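PDB 7E6G: putative GGDEF domain protein from Pseudomonas aeruginosa, which probably makes the second messenger 3',3'-c-di-GMP from two molecules of GTP in a magnesium-dependent diguanylate cyclase reaction. Local coordinates for residues A[116-121]-A[187-192]. Residues are numbered along the deposited sequence; the frame is centred on the assembly and turned at random.
Sequences LERLRE and LLPQTR
Arg-118 and Leu-119, neighbours on helix 112-128, meet Leu-187 and Pro-189 where strand 183-188 of the GGDEF domain runs out into a loop, a worked example of how a helix seats on the central sheet of an alpha/beta fold. Arg-118 does so with its hydrocarbon part as well as its charged end. CG lies anti to the backbone N (chi1 173°), which brings it within 3.6 Å of Leu-187 CD2; the bend at chi2 (77°) then turns the rest of the chain, with the guanidinium, toward Pro-189. There its edge, not its face, meets the proline ring, with NH2 3.7 Å from Pro-189 CG. NE also makes a long, weak ion pair with Glu-122 OE2, one turn further along the same helix. Leu-119 goes deeper: its CD2 rests 4.0 Å from Leu-187 CD1, the two side chains passing in opposite directions, while Leu-135 of the adjoining strand 134-140 touches both leucines and Val-240 of helix 236-252 touches Leu-119. No hydrogen bond joins the segments; they meet by van der Waals contact, between the two leucines and along the arginine chain to its guanidinium edge. Beyond Pro-189 the loop is tied within itself, Thr-191 OG1 donating to Pro-189 O at 2.8 Å from above the carbonyl plane.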
ATOM      1  N   LEU A 116      18.203 -32.589  17.556  1.00 36.34           N
ATOM      2  CA  LEU A 116      18.145 -32.290  18.895  1.00 40.22           C
ATOM      3  C   LEU A 116      17.040 -31.378  19.213  1.00 42.96           C
ATOM      4  O   LEU A 116      16.630 -31.349  20.256  1.00 44.15           O
ATOM      5  CB  LEU A 116      19.398 -31.697  19.301  1.00 37.97           C
ATOM      6  CG  LEU A 116      20.462 -32.667  19.391  1.00 36.80           C
ATOM      7  CD1 LEU A 116      21.726 -32.132  19.812  1.00 30.02           C
ATOM      8  CD2 LEU A 116      20.127 -33.745  20.275  1.00 34.82           C
ATOM      9  N   GLU A 117      16.767 -30.454  18.387  1.00 41.97           N
ATOM     10  CA  GLU A 117      15.747 -29.551  18.531  1.00 45.56           C
ATOM     11  C   GLU A 117      14.492 -30.154  18.382  1.00 47.11           C
ATOM     12  O   GLU A 117      13.676 -29.812  19.017  1.00 47.48           O
ATOM     13  CB  GLU A 117      16.041 -28.430  17.653  1.00 47.51           C
ATOM     14  CG  GLU A 117      14.963 -27.614  17.087  1.00 53.67           C
ATOM     15  CD  GLU A 117      15.540 -26.715  16.065  1.00 69.01           C
ATOM     16  OE1 GLU A 117      16.686 -26.248  16.235  1.00 65.88           O
ATOM     17  OE2 GLU A 117      14.854 -26.450  15.091  1.00 65.86           O
ATOM     18  N   ARG A 118      14.327 -31.045  17.480  1.00 45.75           N
ATOM     19  CA  ARG A 118      13.155 -31.770  17.306  1.00 44.48           C
ATOM     20  C   ARG A 118      12.996 -32.807  18.338  1.00 47.19           C
ATOM     21  O   ARG A 118      11.988 -33.101  18.723  1.00 47.33           O
ATOM     22  CB  ARG A 118      13.028 -32.190  15.911  1.00 45.40           C
ATOM     23  CG  ARG A 118      11.898 -33.122  15.610  1.00 56.66           C
ATOM     24  CD  ARG A 118      10.513 -32.556  15.519  1.00 58.38           C
ATOM     25  NE  ARG A 118       9.596 -33.507  14.950  1.00 56.59           N
ATOM     26  CZ  ARG A 118       9.282 -33.512  13.686  1.00 62.53           C
ATOM     27  NH1 ARG A 118       9.819 -32.647  12.896  1.00 65.58           N
ATOM     28  NH2 ARG A 118       8.460 -34.357  13.184  1.00 51.22           N
ATOM     29  N   LEU A 119      14.039 -33.362  18.811  1.00 44.05           N
ATOM     30  CA  LEU A 119      13.935 -34.348  19.882  1.00 46.14           C
ATOM     31  C   LEU A 119      13.400 -33.714  21.159  1.00 51.68           C
ATOM     32  O   LEU A 119      12.576 -34.318  21.863  1.00 51.59           O
ATOM     33  CB  LEU A 119      15.288 -35.008  20.132  1.00 43.15           C
ATOM     34  CG  LEU A 119      15.562 -36.312  19.368  1.00 46.89           C
ATOM     35  CD1 LEU A 119      17.065 -36.493  19.194  1.00 43.06           C
ATOM     36  CD2 LEU A 119      14.929 -37.543  20.032  1.00 42.49           C
ATOM     37  N   ARG A 120      13.845 -32.494  21.465  1.00 52.47           N
ATOM     38  CA  ARG A 120      13.277 -31.757  22.592  1.00 50.57           C
ATOM     39  C   ARG A 120      11.770 -31.565  22.420  1.00 48.39           C
ATOM     40  O   ARG A 120      10.981 -31.861  23.332  1.00 52.25           O
ATOM     41  CB  ARG A 120      13.995 -30.414  22.745  1.00 46.11           C
ATOM     42  CG  ARG A 120      13.444 -29.515  23.830  1.00 55.28           C
ATOM     43  CD  ARG A 120      14.546 -28.631  24.433  1.00 63.77           C
ATOM     44  NE  ARG A 120      14.907 -29.012  25.807  1.00 65.02           N
ATOM     45  CZ  ARG A 120      16.137 -28.941  26.317  1.00 63.65           C
ATOM     46  NH1 ARG A 120      17.144 -28.506  25.567  1.00 59.04           N
ATOM     47  NH2 ARG A 120      16.364 -29.309  27.577  1.00 59.39           N
ATOM     48  N   GLU A 121      11.339 -31.092  21.245  1.00 50.63           N
ATOM     49  CA  GLU A 121       9.906 -30.811  21.137  1.00 55.51           C
ATOM     50  C   GLU A 121       9.073 -32.094  21.073  1.00 57.12           C
ATOM     51  O   GLU A 121       7.913 -32.099  21.504  1.00 63.80           O
ATOM     52  CB  GLU A 121       9.599 -29.878  19.959  1.00 51.27           C
ATOM     53  CG  GLU A 121       9.985 -30.353  18.594  1.00 56.04           C
ATOM     54  CD  GLU A 121       9.912 -29.230  17.561  1.00 65.57           C
ATOM     55  OE1 GLU A 121       9.432 -29.474  16.423  1.00 68.87           O
ATOM     56  OE2 GLU A 121      10.328 -28.094  17.898  1.00 65.46           O
ATOM     57  N   LEU A 187      14.241 -40.464  13.542  1.00 34.47           N
ATOM     58  CA  LEU A 187      13.195 -40.149  14.500  1.00 38.81           C
ATOM     59  C   LEU A 187      11.844 -40.415  13.848  1.00 41.18           C
ATOM     60  O   LEU A 187      11.485 -39.779  12.843  1.00 38.24           O
ATOM     61  CB  LEU A 187      13.290 -38.705  14.976  1.00 44.00           C
ATOM     62  CG  LEU A 187      12.125 -38.266  15.863  1.00 44.21           C
ATOM     63  CD1 LEU A 187      12.317 -38.733  17.265  1.00 44.18           C
ATOM     64  CD2 LEU A 187      12.049 -36.759  15.848  1.00 49.36           C
ATOM     65  N   LEU A 188      11.103 -41.371  14.399  1.00 41.44           N
ATOM     66  CA  LEU A 188       9.741 -41.589  13.931  1.00 49.38           C
ATOM     67  C   LEU A 188       8.789 -41.024  14.971  1.00 46.70           C
ATOM     68  O   LEU A 188       8.580 -41.642  16.032  1.00 45.40           O
ATOM     69  CB  LEU A 188       9.456 -43.074  13.684  1.00 52.83           C
ATOM     70  CG  LEU A 188      10.533 -43.871  12.960  1.00 46.00           C
ATOM     71  CD1 LEU A 188       9.996 -45.245  12.581  1.00 48.95           C
ATOM     72  CD2 LEU A 188      11.008 -43.122  11.743  1.00 49.44           C
ATOM     73  N   PRO A 189       8.204 -39.859  14.726  1.00 48.73           N
ATOM     74  CA  PRO A 189       7.343 -39.237  15.729  1.00 50.70           C
ATOM     75  C   PRO A 189       5.973 -39.885  15.742  1.00 55.07           C
ATOM     76  O   PRO A 189       5.490 -40.402  14.730  1.00 50.34           O
ATOM     77  CB  PRO A 189       7.264 -37.780  15.265  1.00 45.00           C
ATOM     78  CG  PRO A 189       7.405 -37.868  13.784  1.00 48.29           C
ATOM     79  CD  PRO A 189       8.255 -39.082  13.475  1.00 50.16           C
ATOM     80  N   GLN A 190       5.352 -39.849  16.920  1.00 58.40           N
ATOM     81  CA  GLN A 190       4.025 -40.420  17.123  1.00 59.76           C
ATOM     82  C   GLN A 190       3.944 -41.818  16.528  1.00 52.59           C
ATOM     83  O   GLN A 190       3.058 -42.136  15.734  1.00 56.59           O
ATOM     84  CB  GLN A 190       2.947 -39.504  16.543  1.00 62.99           C
ATOM     85  CG  GLN A 190       3.078 -38.062  17.000  1.00 69.13           C
ATOM     86  CD  GLN A 190       2.110 -37.145  16.304  1.00 74.69           C
ATOM     87  OE1 GLN A 190       2.514 -36.201  15.622  1.00 86.61           O
ATOM     88  NE2 GLN A 190       0.821 -37.402  16.483  1.00 68.54           N
ATOM     89  N   THR A 191       4.904 -42.649  16.908  1.00 49.39           N
ATOM     90  CA  THR A 191       5.014 -44.003  16.396  1.00 54.44           C
ATOM     91  C   THR A 191       5.409 -44.913  17.544  1.00 45.66           C
ATOM     92  O   THR A 191       6.193 -44.522  18.414  1.00 41.02           O
ATOM     93  CB  THR A 191       6.037 -44.086  15.237  1.00 56.63           C
ATOM     94  OG1 THR A 191       5.676 -43.167  14.192  1.00 56.41           O
ATOM     95  CG2 THR A 191       6.112 -45.492  14.669  1.00 51.47           C
ATOM     96  N   ARG A 192       4.816 -46.096  17.572  1.00 55.73           N
ATOM     97  CA  ARG A 192       5.220 -47.135  18.504  1.00 61.43           C
ATOM     98  C   ARG A 192       6.006 -48.238  17.790  1.00 59.15           C
ATOM     99  O   ARG A 192       5.862 -48.465  16.581  1.00 54.51           O
ATOM    100  CB  ARG A 192       3.993 -47.722  19.228  1.00 60.64           C
ATOM    101  CG  ARG A 192       3.609 -46.955  20.510  1.00 58.65           C
ATOM    102  CD  ARG A 192       2.140 -46.522  20.525  1.00 67.94           C
ATOM    103  NE  ARG A 192       1.767 -45.703  19.366  1.00 77.41           N
ATOM    104  CZ  ARG A 192       2.038 -44.405  19.210  1.00 75.47           C
ATOM    105  NH1 ARG A 192       2.712 -43.730  20.138  1.00 72.10           N
ATOM    106  NH2 ARG A 192       1.637 -43.781  18.104  1.00 71.74           N
TER